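Local coordinates for protein glutathione S-transferase (Bombyx mori, PDB 5ZFG) that metabolises the organophosphate insecticide diazinon and probably conjugates glutathione to electrophilic substrates, at residues P83-D88 against I94-L99; Y107-A112 against H133-V138; S111-A116 against L127-V132; T148-A151 against H155-I158. All blocks are in the same frame, centred on the assembly; numbering follows the deposited sequence.

In the fold
The four contacts fall into two touching pairs, toward either end of helix 89-114, the first helix of the all-helical half of this glutathione S-transferase fold. Contacts 2 and 3 follow one another where this helix packs on helix 126-146; they share Ser-111 and Ala-112, and their centres are 7 Å apart. Near the start of the helix, contact 1 (linker on helix) and contact 4, which lies in the loop before helix 160-172, have centres 9 Å apart and are joined by a probable hydrogen bond, Leu-84 O to Ile-158 N, 2.8 Å. The two pairs stay separate, contacts 1 and 3 being 27 Å apart between centres. Contact 2 borders helix 12-23 of the thioredoxin-like domain through Tyr-107.

Contact 1: P83-D88 against I94-L99; sequences PLYPQD and IVNHRL
Tyr-85 reaches across to the 94-99 part of helix 89-114 with the far end of its ring, and its hydroxyl donates a hydrogen bond to Asn-96, OH to OD1 2.6 Å. The two side chains cross at about a right angle, with ring and amide planes 62° apart. Despite this turn the donor lies in the carbonyl plane of Asn-96, on a lone pair of OD1, at a C=O...OH angle of 127°. The tyrosine gets there because CG is anti to its backbone N (chi1 -165°), which carries the ring out from the linker toward the helix. Val-95 fills the space nearer the backbone with both of its branches. Its CG1 meets the tyrosine obliquely, 3.8 Å from CD1, while CG2 turns to the neighbouring proline, 4.0 Å from Pro-86 CD. Replacing Tyr-85 by an alanine would probably leave Asn-96 OD1 without its short bond and open a gap beside Val-95 CG1. OD1 also receives a weak hydrogen bond from Gln-72 of helix 67-78. Arg-92 makes a cation-pi contact with the ring and binds the carbonyl oxygens of Tyr-85 and Pro-86. The helix also borders the dimer interface, where His-97 NE2 is hydrogen-bonded to Gln-51 OE1 of the second subunit and Asn-96 packs on Gln-72 of that subunit. At the end of the linker Asp-88 is the N-cap of helix 89-114. The arrangement belongs to the interdomain linker of the glutathione S-transferase fold, folded back on the first helix of the C-terminal domain.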
loop_
_atom_site.group_PDB
_atom_site.type_symbol
_atom_site.label_atom_id
_atom_site.label_comp_id
_atom_site.label_asym_id
_atom_site.label_seq_id
_atom_site.Cartn_x
_atom_site.Cartn_y
_atom_site.Cartn_z
ATOM N N PRO B 83 -4.321 -3.866 -20.387
ATOM C CA PRO B 83 -4.025 -5.045 -19.564
ATOM C C PRO B 83 -2.937 -4.806 -18.535
ATOM O O PRO B 83 -2.737 -5.669 -17.669
ATOM C CB PRO B 83 -3.575 -6.094 -20.591
ATOM C CG PRO B 83 -4.012 -5.570 -21.916
ATOM C CD PRO B 83 -3.964 -4.080 -21.799
ATOM N N LEU B 84 -2.223 -3.681 -18.606
ATOM C CA LEU B 84 -1.254 -3.356 -17.563
ATOM C C LEU B 84 -1.938 -3.157 -16.207
ATOM O O LEU B 84 -1.275 -3.258 -15.171
ATOM C CB LEU B 84 -0.466 -2.102 -17.948
ATOM C CG LEU B 84 0.917 -1.837 -17.357
ATOM C CD1 LEU B 84 1.936 -2.894 -17.753
ATOM C CD2 LEU B 84 1.418 -0.481 -17.787
ATOM N N TYR B 85 -3.243 -2.882 -16.194
ATOM C CA TYR B 85 -4.021 -2.809 -14.950
ATOM C C TYR B 85 -5.426 -3.312 -15.251
ATOM O O TYR B 85 -6.343 -2.526 -15.522
ATOM C CB TYR B 85 -4.052 -1.383 -14.393
ATOM C CG TYR B 85 -4.519 -1.234 -12.942
ATOM C CD1 TYR B 85 -4.403 -2.279 -12.028
ATOM C CD2 TYR B 85 -5.069 -0.033 -12.504
ATOM C CE1 TYR B 85 -4.832 -2.135 -10.697
ATOM C CE2 TYR B 85 -5.477 0.141 -11.182
ATOM C CZ TYR B 85 -5.366 -0.917 -10.279
ATOM O OH TYR B 85 -5.800 -0.717 -8.978
ATOM N N PRO B 86 -5.629 -4.627 -15.211
ATOM C CA PRO B 86 -6.918 -5.194 -15.625
ATOM C C PRO B 86 -8.087 -4.644 -14.825
ATOM O O PRO B 86 -7.966 -4.309 -13.646
ATOM C CB PRO B 86 -6.740 -6.694 -15.373
ATOM C CG PRO B 86 -5.263 -6.922 -15.360
ATOM C CD PRO B 86 -4.672 -5.666 -14.793
ATOM N N GLN B 87 -9.244 -4.586 -15.480
ATOM C CA GLN B 87 -10.459 -4.092 -14.849
ATOM C C GLN B 87 -11.268 -5.192 -14.179
ATOM O O GLN B 87 -12.096 -4.888 -13.320
ATOM C CB GLN B 87 -11.333 -3.366 -15.879
ATOM C CG GLN B 87 -10.645 -2.161 -16.492
ATOM C CD GLN B 87 -11.437 -1.546 -17.629
ATOM O OE1 GLN B 87 -12.019 -0.468 -17.480
ATOM N NE2 GLN B 87 -11.457 -2.224 -18.777
ATOM N N ASP B 88 -11.045 -6.450 -14.546
ATOM C CA ASP B 88 -11.750 -7.544 -13.899
ATOM C C ASP B 88 -11.427 -7.526 -12.407
ATOM O O ASP B 88 -10.244 -7.513 -12.042
ATOM C CB ASP B 88 -11.334 -8.880 -14.494
ATOM C CG ASP B 88 -11.852 -10.049 -13.689
ATOM O OD1 ASP B 88 -13.095 -10.246 -13.674
ATOM O OD2 ASP B 88 -11.029 -10.757 -13.058
ATOM N N ILE B 94 -5.378 -9.160 -7.696
ATOM C CA ILE B 94 -4.039 -9.754 -7.668
ATOM C C ILE B 94 -2.982 -8.674 -7.882
ATOM O O ILE B 94 -1.959 -8.640 -7.181
ATOM C CB ILE B 94 -3.910 -10.892 -8.702
ATOM C CG1 ILE B 94 -4.965 -11.988 -8.446
ATOM C CG2 ILE B 94 -2.497 -11.519 -8.630
ATOM C CD1 ILE B 94 -5.110 -12.979 -9.601
ATOM N N VAL B 95 -3.221 -7.764 -8.836
ATOM C CA VAL B 95 -2.311 -6.635 -9.031
ATOM C C VAL B 95 -2.230 -5.787 -7.768
ATOM O O VAL B 95 -1.131 -5.468 -7.291
ATOM C CB VAL B 95 -2.734 -5.784 -10.243
ATOM C CG1 VAL B 95 -1.856 -4.505 -10.323
ATOM C CG2 VAL B 95 -2.618 -6.606 -11.531
ATOM N N ASN B 96 -3.390 -5.392 -7.220
ATOM C CA ASN B 96 -3.398 -4.567 -6.015
ATOM C C ASN B 96 -2.671 -5.256 -4.877
ATOM O O ASN B 96 -1.922 -4.610 -4.134
ATOM C CB ASN B 96 -4.828 -4.238 -5.592
ATOM C CG ASN B 96 -5.499 -3.228 -6.510
ATOM O OD1 ASN B 96 -4.845 -2.520 -7.292
ATOM N ND2 ASN B 96 -6.824 -3.164 -6.426
ATOM N N HIS B 97 -2.866 -6.569 -4.736
ATOM C CA HIS B 97 -2.174 -7.291 -3.679
ATOM C C HIS B 97 -0.664 -7.211 -3.854
ATOM O O HIS B 97 0.079 -6.931 -2.904
ATOM C CB HIS B 97 -2.575 -8.760 -3.651
ATOM C CG HIS B 97 -1.713 -9.528 -2.709
ATOM N ND1 HIS B 97 -0.496 -10.057 -3.081
ATOM C CD2 HIS B 97 -1.814 -9.718 -1.371
ATOM C CE1 HIS B 97 0.093 -10.585 -2.021
ATOM N NE2 HIS B 97 -0.689 -10.396 -0.972
ATOM N N ARG B 98 -0.190 -7.486 -5.072
ATOM C CA ARG B 98 1.247 -7.491 -5.304
ATOM C C ARG B 98 1.852 -6.107 -5.071
ATOM O O ARG B 98 2.983 -5.999 -4.586
ATOM C CB ARG B 98 1.552 -8.005 -6.721
ATOM C CG ARG B 98 1.116 -9.458 -7.012
ATOM C CD ARG B 98 1.812 -10.500 -6.137
ATOM N NE ARG B 98 1.481 -11.843 -6.618
ATOM C CZ ARG B 98 0.415 -12.537 -6.234
ATOM N NH1 ARG B 98 -0.424 -12.045 -5.329
ATOM N NH2 ARG B 98 0.186 -13.734 -6.757
ATOM N N LEU B 99 1.098 -5.041 -5.358
ATOM C CA LEU B 99 1.560 -3.692 -5.043
ATOM C C LEU B 99 1.696 -3.504 -3.532
ATOM O O LEU B 99 2.710 -2.997 -3.046
ATOM C CB LEU B 99 0.587 -2.657 -5.621
ATOM C CG LEU B 99 0.592 -2.485 -7.151
ATOM C CD1 LEU B 99 -0.533 -1.541 -7.608
ATOM C CD2 LEU B 99 1.971 -1.963 -7.658
#

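Contact 2: Y107-A112 against H133-V138; sequences YANISA and HISLDV
Asn-109 brings its CB and amide nitrogen up to the hydroxyl of Ser-135, and the amide nitrogen donates to it, ND2 to OG 3.0 Å. The N-H...O angle is 152°, and OG lies only 13° out of the amide plane, so the donor is well aimed. CB of the asparagine is also close, 3.3 Å from Ser-135 OG. Asn-109 CG and Ser-135 OG are each anti to the carbonyl carbon of their own residue, and the two groups meet where the helices run 7.0 Å apart between the CA atoms of these residues. The serine oxygen is doubly used: it is also hydrogen-bonded to Lys-131 O one turn back in its own helix, which fixes its rotation and keeps it placed to accept from the amide. Beside the polar pair Ile-110 and Leu-136 approach loosely, Ile-110 CD1 to Leu-136 CD2 4.6 Å, and both side chains pack on Leu-170 of helix 160-172. Within segment 107-112, Ser-111 OG donates to Tyr-107 O at 2.7 Å, reaching it from the face opposite that used by Ser-111 N. This is a close approach of two antiparallel neighbouring helices, bridged by an asparagine-to-serine side-chain hydrogen bond with the small residue on one helix where they come close, within the helical C-terminal domain of the glutathione S-transferase fold.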
loop_
_atom_site.group_PDB
_atom_site.type_symbol
_atom_site.label_atom_id
_atom_site.label_comp_id
_atom_site.label_asym_id
_atom_site.label_seq_id
_atom_site.Cartn_x
_atom_site.Cartn_y
_atom_site.Cartn_z
ATOM N N TYR B 107 9.835 -4.978 -0.645
ATOM C CA TYR B 107 10.782 -3.864 -0.700
ATOM C C TYR B 107 11.272 -3.480 0.696
ATOM O O TYR B 107 12.449 -3.145 0.879
ATOM C CB TYR B 107 10.127 -2.675 -1.414
ATOM C CG TYR B 107 11.032 -1.498 -1.660
ATOM C CD1 TYR B 107 12.318 -1.679 -2.149
ATOM C CD2 TYR B 107 10.592 -0.200 -1.412
ATOM C CE1 TYR B 107 13.157 -0.583 -2.377
ATOM C CE2 TYR B 107 11.408 0.900 -1.657
ATOM C CZ TYR B 107 12.694 0.700 -2.132
ATOM O OH TYR B 107 13.507 1.790 -2.374
ATOM N N ALA B 108 10.391 -3.546 1.697
ATOM C CA ALA B 108 10.764 -3.170 3.057
ATOM C C ALA B 108 11.912 -4.030 3.570
ATOM O O ALA B 108 12.890 -3.510 4.119
ATOM C CB ALA B 108 9.552 -3.290 3.979
ATOM N N ASN B 109 11.814 -5.351 3.378
ATOM C CA ASN B 109 12.840 -6.277 3.863
ATOM C C ASN B 109 14.081 -6.247 2.984
ATOM O O ASN B 109 15.205 -6.241 3.494
ATOM C CB ASN B 109 12.299 -7.711 3.913
ATOM C CG ASN B 109 11.394 -7.960 5.086
ATOM O OD1 ASN B 109 11.326 -7.157 6.005
ATOM N ND2 ASN B 109 10.687 -9.086 5.059
ATOM N N ILE B 110 13.899 -6.274 1.660
ATOM C CA ILE B 110 15.057 -6.328 0.769
ATOM C C ILE B 110 15.889 -5.057 0.913
ATOM O O ILE B 110 17.108 -5.120 1.098
ATOM C CB ILE B 110 14.615 -6.585 -0.682
ATOM C CG1 ILE B 110 14.272 -8.067 -0.833
ATOM C CG2 ILE B 110 15.714 -6.172 -1.674
ATOM C CD1 ILE B 110 13.610 -8.421 -2.148
ATOM N N SER B 111 15.237 -3.887 0.889
ATOM C CA SER B 111 15.980 -2.635 0.911
ATOM C C SER B 111 16.659 -2.407 2.251
ATOM O O SER B 111 17.726 -1.794 2.291
ATOM C CB SER B 111 15.068 -1.452 0.581
ATOM O OG SER B 111 14.178 -1.206 1.653
ATOM N N ALA B 112 16.069 -2.889 3.355
ATOM C CA ALA B 112 16.754 -2.784 4.640
ATOM C C ALA B 112 18.107 -3.473 4.584
ATOM O O ALA B 112 19.074 -3.011 5.203
ATOM C CB ALA B 112 15.887 -3.371 5.758
ATOM N N HIS B 133 15.572 -13.614 2.534
ATOM C CA HIS B 133 15.212 -14.924 2.000
ATOM C C HIS B 133 13.735 -15.238 2.219
ATOM O O HIS B 133 13.117 -15.903 1.383
ATOM C CB HIS B 133 16.118 -16.005 2.609
ATOM C CG HIS B 133 17.468 -16.070 1.962
ATOM N ND1 HIS B 133 17.656 -16.565 0.690
ATOM C CD2 HIS B 133 18.686 -15.654 2.389
ATOM C CE1 HIS B 133 18.936 -16.478 0.369
ATOM N NE2 HIS B 133 19.583 -15.929 1.382
ATOM N N ILE B 134 13.144 -14.765 3.317
ATOM C CA ILE B 134 11.714 -14.991 3.521
ATOM C C ILE B 134 10.890 -14.248 2.468
ATOM O O ILE B 134 9.912 -14.791 1.931
ATOM C CB ILE B 134 11.316 -14.601 4.958
ATOM C CG1 ILE B 134 11.874 -15.634 5.944
ATOM C CG2 ILE B 134 9.806 -14.530 5.094
ATOM C CD1 ILE B 134 12.133 -15.094 7.324
ATOM N N SER B 135 11.293 -13.018 2.119
ATOM C CA SER B 135 10.572 -12.254 1.100
ATOM C C SER B 135 10.674 -12.921 -0.263
ATOM O O SER B 135 9.682 -13.017 -0.997
ATOM C CB SER B 135 11.112 -10.828 1.020
ATOM O OG SER B 135 10.895 -10.132 2.228
ATOM N N LEU B 136 11.888 -13.353 -0.636
ATOM C CA LEU B 136 12.053 -14.105 -1.869
ATOM C C LEU B 136 11.215 -15.373 -1.840
ATOM O O LEU B 136 10.553 -15.711 -2.830
ATOM C CB LEU B 136 13.535 -14.431 -2.082
ATOM C CG LEU B 136 14.399 -13.200 -2.344
ATOM C CD1 LEU B 136 15.871 -13.495 -2.146
ATOM C CD2 LEU B 136 14.135 -12.670 -3.753
ATOM N N ASP B 137 11.208 -16.075 -0.696
ATOM C CA ASP B 137 10.445 -17.313 -0.604
ATOM C C ASP B 137 8.954 -17.059 -0.807
ATOM O O ASP B 137 8.269 -17.837 -1.489
ATOM C CB ASP B 137 10.708 -17.989 0.741
ATOM C CG ASP B 137 10.255 -19.432 0.761
ATOM O OD1 ASP B 137 10.833 -20.251 0.015
ATOM O OD2 ASP B 137 9.308 -19.738 1.511
ATOM N N VAL B 138 8.442 -15.959 -0.251
ATOM C CA VAL B 138 7.025 -15.635 -0.392
ATOM C C VAL B 138 6.695 -15.290 -1.843
ATOM O O VAL B 138 5.702 -15.776 -2.398
ATOM C CB VAL B 138 6.623 -14.506 0.578
ATOM C CG1 VAL B 138 5.213 -13.987 0.246
ATOM C CG2 VAL B 138 6.694 -14.976 2.027
#

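Contact 3: S111-A116 against L127-V132; sequences SAYTMA and LGLKKV
Tyr-113 carries nearly all of this contact from the last turn of helix 89-114, lying against Gly-128, Leu-129 and Val-132 of the facing helix. With CG anti to the backbone N (chi1 -172°) and the ring turned by chi2 85°, its side chain runs across the neighbouring helix. The root of the side chain is the tightest point: CB stands 3.4 Å from CG2 of Val-132, a close fit for two apolar carbons, and these side chains cross at about a right angle. Val-132 places CG2 anti to its carbonyl carbon, and this is the branch that meets the tyrosine.

Further out the ring lies obliquely against the backbone, with Tyr-113 CD1 3.6 Å from Gly-128 C and 3.5 Å from Leu-129 N. A beta carbon on Gly-128 would point at the ring and sit about 3.5 Å from Tyr-113 CD1, so the bare glycine backbone lets the aromatic approach closely. The packing joins the C-terminal end of helix 89-114 to the N-terminal part of helix 126-146, at one end of the antiparallel pair that opens the C-terminal domain of the glutathione S-transferase fold, beside their connection.

Leu-129 extends beside the tyrosine, pointing the same way. Its CB lies 3.7 Å from Tyr-113 CE1, and with chi1 at 173° its CD1 comes within 3.9 Å of Tyr-113 OH. Phe-175 touches both Leu-129 and Val-132, and Leu-170 of helix 160-172 also packs on Val-132. Tyr-113 O is bound by Arg-124 NE from the connection.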
loop_
_atom_site.group_PDB
_atom_site.type_symbol
_atom_site.label_atom_id
_atom_site.label_comp_id
_atom_site.label_asym_id
_atom_site.label_seq_id
_atom_site.Cartn_x
_atom_site.Cartn_y
_atom_site.Cartn_z
ATOM N N SER B 111 15.237 -3.887 0.889
ATOM C CA SER B 111 15.980 -2.635 0.911
ATOM C C SER B 111 16.659 -2.407 2.251
ATOM O O SER B 111 17.726 -1.794 2.291
ATOM C CB SER B 111 15.068 -1.452 0.581
ATOM O OG SER B 111 14.178 -1.206 1.653
ATOM N N ALA B 112 16.069 -2.889 3.355
ATOM C CA ALA B 112 16.754 -2.784 4.640
ATOM C C ALA B 112 18.107 -3.473 4.584
ATOM O O ALA B 112 19.074 -3.011 5.203
ATOM C CB ALA B 112 15.887 -3.371 5.758
ATOM N N TYR B 113 18.208 -4.550 3.816
ATOM C CA TYR B 113 19.468 -5.260 3.716
ATOM C C TYR B 113 20.375 -4.688 2.629
ATOM O O TYR B 113 21.567 -4.451 2.873
ATOM C CB TYR B 113 19.187 -6.729 3.442
ATOM C CG TYR B 113 20.403 -7.601 3.515
ATOM C CD1 TYR B 113 20.831 -8.114 4.736
ATOM C CD2 TYR B 113 21.119 -7.929 2.368
ATOM C CE1 TYR B 113 21.937 -8.937 4.808
ATOM C CE2 TYR B 113 22.238 -8.745 2.434
ATOM C CZ TYR B 113 22.636 -9.246 3.661
ATOM O OH TYR B 113 23.743 -10.060 3.755
ATOM N N THR B 114 19.837 -4.473 1.420
ATOM C CA THR B 114 20.674 -3.974 0.333
ATOM C C THR B 114 21.093 -2.518 0.539
ATOM O O THR B 114 21.957 -2.041 -0.201
ATOM C CB THR B 114 19.979 -4.153 -1.031
ATOM O OG1 THR B 114 18.700 -3.513 -1.037
ATOM C CG2 THR B 114 19.778 -5.633 -1.356
ATOM N N MET B 115 20.559 -1.826 1.547
ATOM C CA MET B 115 21.019 -0.497 1.937
ATOM C C MET B 115 21.700 -0.525 3.304
ATOM O O MET B 115 21.542 -1.462 4.090
ATOM C CB MET B 115 19.862 0.508 1.981
ATOM C CG MET B 115 18.932 0.491 0.771
ATOM S SD MET B 115 19.598 1.249 -0.721
ATOM C CE MET B 115 19.515 -0.098 -1.900
ATOM N N ALA B 116 22.464 0.534 3.573
ATOM C CA ALA B 116 23.132 0.752 4.859
ATOM C C ALA B 116 23.958 -0.444 5.326
ATOM O O ALA B 116 24.851 -0.301 6.166
ATOM C CB ALA B 116 22.109 1.126 5.920
ATOM N N LEU B 127 19.737 -11.612 10.817
ATOM C CA LEU B 127 18.283 -11.583 10.753
ATOM C C LEU B 127 17.810 -10.837 9.509
ATOM O O LEU B 127 16.827 -11.241 8.874
ATOM C CB LEU B 127 17.700 -10.952 12.018
ATOM C CG LEU B 127 16.164 -10.869 12.021
ATOM C CD1 LEU B 127 15.545 -12.250 11.852
ATOM C CD2 LEU B 127 15.647 -10.193 13.279
ATOM N N GLY B 128 18.518 -9.765 9.129
ATOM C CA GLY B 128 18.164 -9.062 7.900
ATOM C C GLY B 128 18.340 -9.935 6.672
ATOM O O GLY B 128 17.516 -9.909 5.750
ATOM N N LEU B 129 19.412 -10.731 6.650
ATOM C CA LEU B 129 19.618 -11.682 5.568
ATOM C C LEU B 129 18.513 -12.728 5.540
ATOM O O LEU B 129 18.014 -13.094 4.463
ATOM C CB LEU B 129 20.989 -12.350 5.722
ATOM C CG LEU B 129 21.295 -13.503 4.765
ATOM C CD1 LEU B 129 21.246 -12.992 3.327
ATOM C CD2 LEU B 129 22.666 -14.110 5.077
ATOM N N LYS B 130 18.113 -13.222 6.718
ATOM C CA LYS B 130 17.017 -14.184 6.773
ATOM C C LYS B 130 15.736 -13.578 6.223
ATOM O O LYS B 130 14.975 -14.245 5.508
ATOM C CB LYS B 130 16.805 -14.660 8.211
ATOM C CG LYS B 130 15.712 -15.705 8.345
ATOM C CD LYS B 130 16.084 -16.978 7.608
ATOM C CE LYS B 130 16.195 -18.138 8.577
ATOM N NZ LYS B 130 16.307 -19.475 7.915
ATOM N N LYS B 131 15.489 -12.310 6.532
ATOM C CA LYS B 131 14.257 -11.678 6.088
ATOM C C LYS B 131 14.261 -11.440 4.583
ATOM O O LYS B 131 13.198 -11.488 3.953
ATOM C CB LYS B 131 14.032 -10.383 6.869
ATOM C CG LYS B 131 13.559 -10.633 8.326
ATOM C CD LYS B 131 13.444 -9.344 9.109
ATOM C CE LYS B 131 13.123 -9.596 10.584
ATOM N NZ LYS B 131 11.678 -9.815 10.842
ATOM N N VAL B 132 15.435 -11.205 3.984
ATOM C CA VAL B 132 15.519 -11.180 2.525
ATOM C C VAL B 132 15.070 -12.519 1.958
ATOM O O VAL B 132 14.262 -12.583 1.023
ATOM C CB VAL B 132 16.947 -10.838 2.058
ATOM C CG1 VAL B 132 17.058 -11.048 0.558
ATOM C CG2 VAL B 132 17.318 -9.414 2.441
#

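Contact 4: T148-A151 against H155-I158; sequences TSYA and HLTI
Tyr-150 packs on the backbone of His-155 and Leu-156, folding back the loop that leads into helix 160-172, where glutathione S-transferases carry an N-capping box. Here Thr-157 stands before the helix: its N is hydrogen-bonded to Asp-160 OD2, and its OG1 makes a weak bond with Ala-159 N, features consistent with that box.

The aromatic-to-backbone contacts come first. The tyrosine CG is anti to the carbonyl carbon (chi1 -66°), which swings the ring over the chain at His-155. Leu-156 N lies over one face, 3.5 Å above the ring plane of Tyr-150 and offset toward the rim. The closest approach is that of Tyr-150 CD2 to His-155 C, 3.3 Å, while Tyr-150 CB lies 3.4 Å from His-155 O. It is thus the backbone of His-155 that meets the tyrosine.

Apolar packing is lighter. Leu-156 crosses the ring obliquely, with CD1 3.8 Å from Tyr-150 CE1, and Tyr-194 touches both residues. A serine in place of Tyr-150 would probably leave the His-155 to Leu-156 peptide without its aromatic cover and Leu-156 CD1 without its ring partner.

Polar bonds fix the loop from within and around. Asp-160 uses its two carboxylate oxygens on two parts of the loop, OD1 for Ala-151 N and OD2 for Thr-157 N, and so ties both segments to the helix start. Two residues before the tyrosine in the chain, Thr-148 OG1 donates to Tyr-150 O at 2.8 Å, meeting it almost head-on with a C=O...OG1 angle of 163°.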
loop_
_atom_site.group_PDB
_atom_site.type_symbol
_atom_site.label_atom_id
_atom_site.label_comp_id
_atom_site.label_asym_id
_atom_site.label_seq_id
_atom_site.Cartn_x
_atom_site.Cartn_y
_atom_site.Cartn_z
ATOM N N THR B 148 2.098 -18.259 -13.231
ATOM C CA THR B 148 2.096 -17.230 -14.258
ATOM C C THR B 148 3.523 -16.787 -14.553
ATOM O O THR B 148 4.426 -16.917 -13.717
ATOM C CB THR B 148 1.267 -16.012 -13.834
ATOM O OG1 THR B 148 1.696 -15.583 -12.538
ATOM C CG2 THR B 148 -0.232 -16.338 -13.799
ATOM N N SER B 149 3.717 -16.256 -15.763
ATOM C CA SER B 149 5.039 -15.790 -16.162
ATOM C C SER B 149 5.404 -14.459 -15.522
ATOM O O SER B 149 6.595 -14.164 -15.382
ATOM C CB SER B 149 5.122 -15.667 -17.683
ATOM O OG SER B 149 3.976 -15.020 -18.202
ATOM N N TYR B 150 4.412 -13.658 -15.140
ATOM C CA TYR B 150 4.614 -12.365 -14.497
ATOM C C TYR B 150 3.985 -12.379 -13.101
ATOM O O TYR B 150 3.360 -13.363 -12.682
ATOM C CB TYR B 150 4.034 -11.241 -15.356
ATOM C CG TYR B 150 4.755 -11.039 -16.672
ATOM C CD1 TYR B 150 5.907 -10.271 -16.747
ATOM C CD2 TYR B 150 4.275 -11.621 -17.841
ATOM C CE1 TYR B 150 6.569 -10.077 -17.968
ATOM C CE2 TYR B 150 4.920 -11.434 -19.061
ATOM C CZ TYR B 150 6.065 -10.664 -19.116
ATOM O OH TYR B 150 6.702 -10.485 -20.325
ATOM N N ALA B 151 4.145 -11.260 -12.380
ATOM C CA ALA B 151 3.821 -11.245 -10.948
ATOM C C ALA B 151 2.331 -11.400 -10.670
ATOM O O ALA B 151 1.955 -11.968 -9.636
ATOM C CB ALA B 151 4.335 -9.959 -10.306
ATOM N N HIS B 155 0.738 -11.807 -18.334
ATOM C CA HIS B 155 1.228 -10.639 -19.044
ATOM C C HIS B 155 1.716 -9.619 -18.024
ATOM O O HIS B 155 1.370 -9.685 -16.837
ATOM C CB HIS B 155 0.141 -10.021 -19.931
ATOM C CG HIS B 155 -1.046 -9.533 -19.166
ATOM N ND1 HIS B 155 -2.165 -10.306 -18.953
ATOM C CD2 HIS B 155 -1.285 -8.349 -18.554
ATOM C CE1 HIS B 155 -3.045 -9.620 -18.245
ATOM N NE2 HIS B 155 -2.534 -8.428 -17.991
ATOM N N LEU B 156 2.513 -8.670 -18.510
ATOM C CA LEU B 156 3.046 -7.600 -17.668
ATOM C C LEU B 156 1.924 -6.732 -17.104
ATOM O O LEU B 156 0.962 -6.400 -17.806
ATOM C CB LEU B 156 4.015 -6.734 -18.481
ATOM C CG LEU B 156 4.889 -5.728 -17.712
ATOM C CD1 LEU B 156 6.012 -6.429 -16.974
ATOM C CD2 LEU B 156 5.434 -4.625 -18.613
ATOM N N THR B 157 2.034 -6.384 -15.810
ATOM C CA THR B 157 1.113 -5.439 -15.178
ATOM C C THR B 157 1.914 -4.447 -14.337
ATOM O O THR B 157 3.116 -4.616 -14.120
ATOM C CB THR B 157 0.067 -6.129 -14.288
ATOM O OG1 THR B 157 0.718 -6.761 -13.182
ATOM C CG2 THR B 157 -0.749 -7.178 -15.061
ATOM N N ILE B 158 1.235 -3.407 -13.832
ATOM C CA ILE B 158 1.935 -2.454 -12.967
ATOM C C ILE B 158 2.468 -3.126 -11.705
ATOM O O ILE B 158 3.349 -2.575 -11.051
ATOM C CB ILE B 158 1.062 -1.230 -12.579
ATOM C CG1 ILE B 158 -0.246 -1.627 -11.875
ATOM C CG2 ILE B 158 0.815 -0.292 -13.791
ATOM C CD1 ILE B 158 -1.036 -0.406 -11.350
#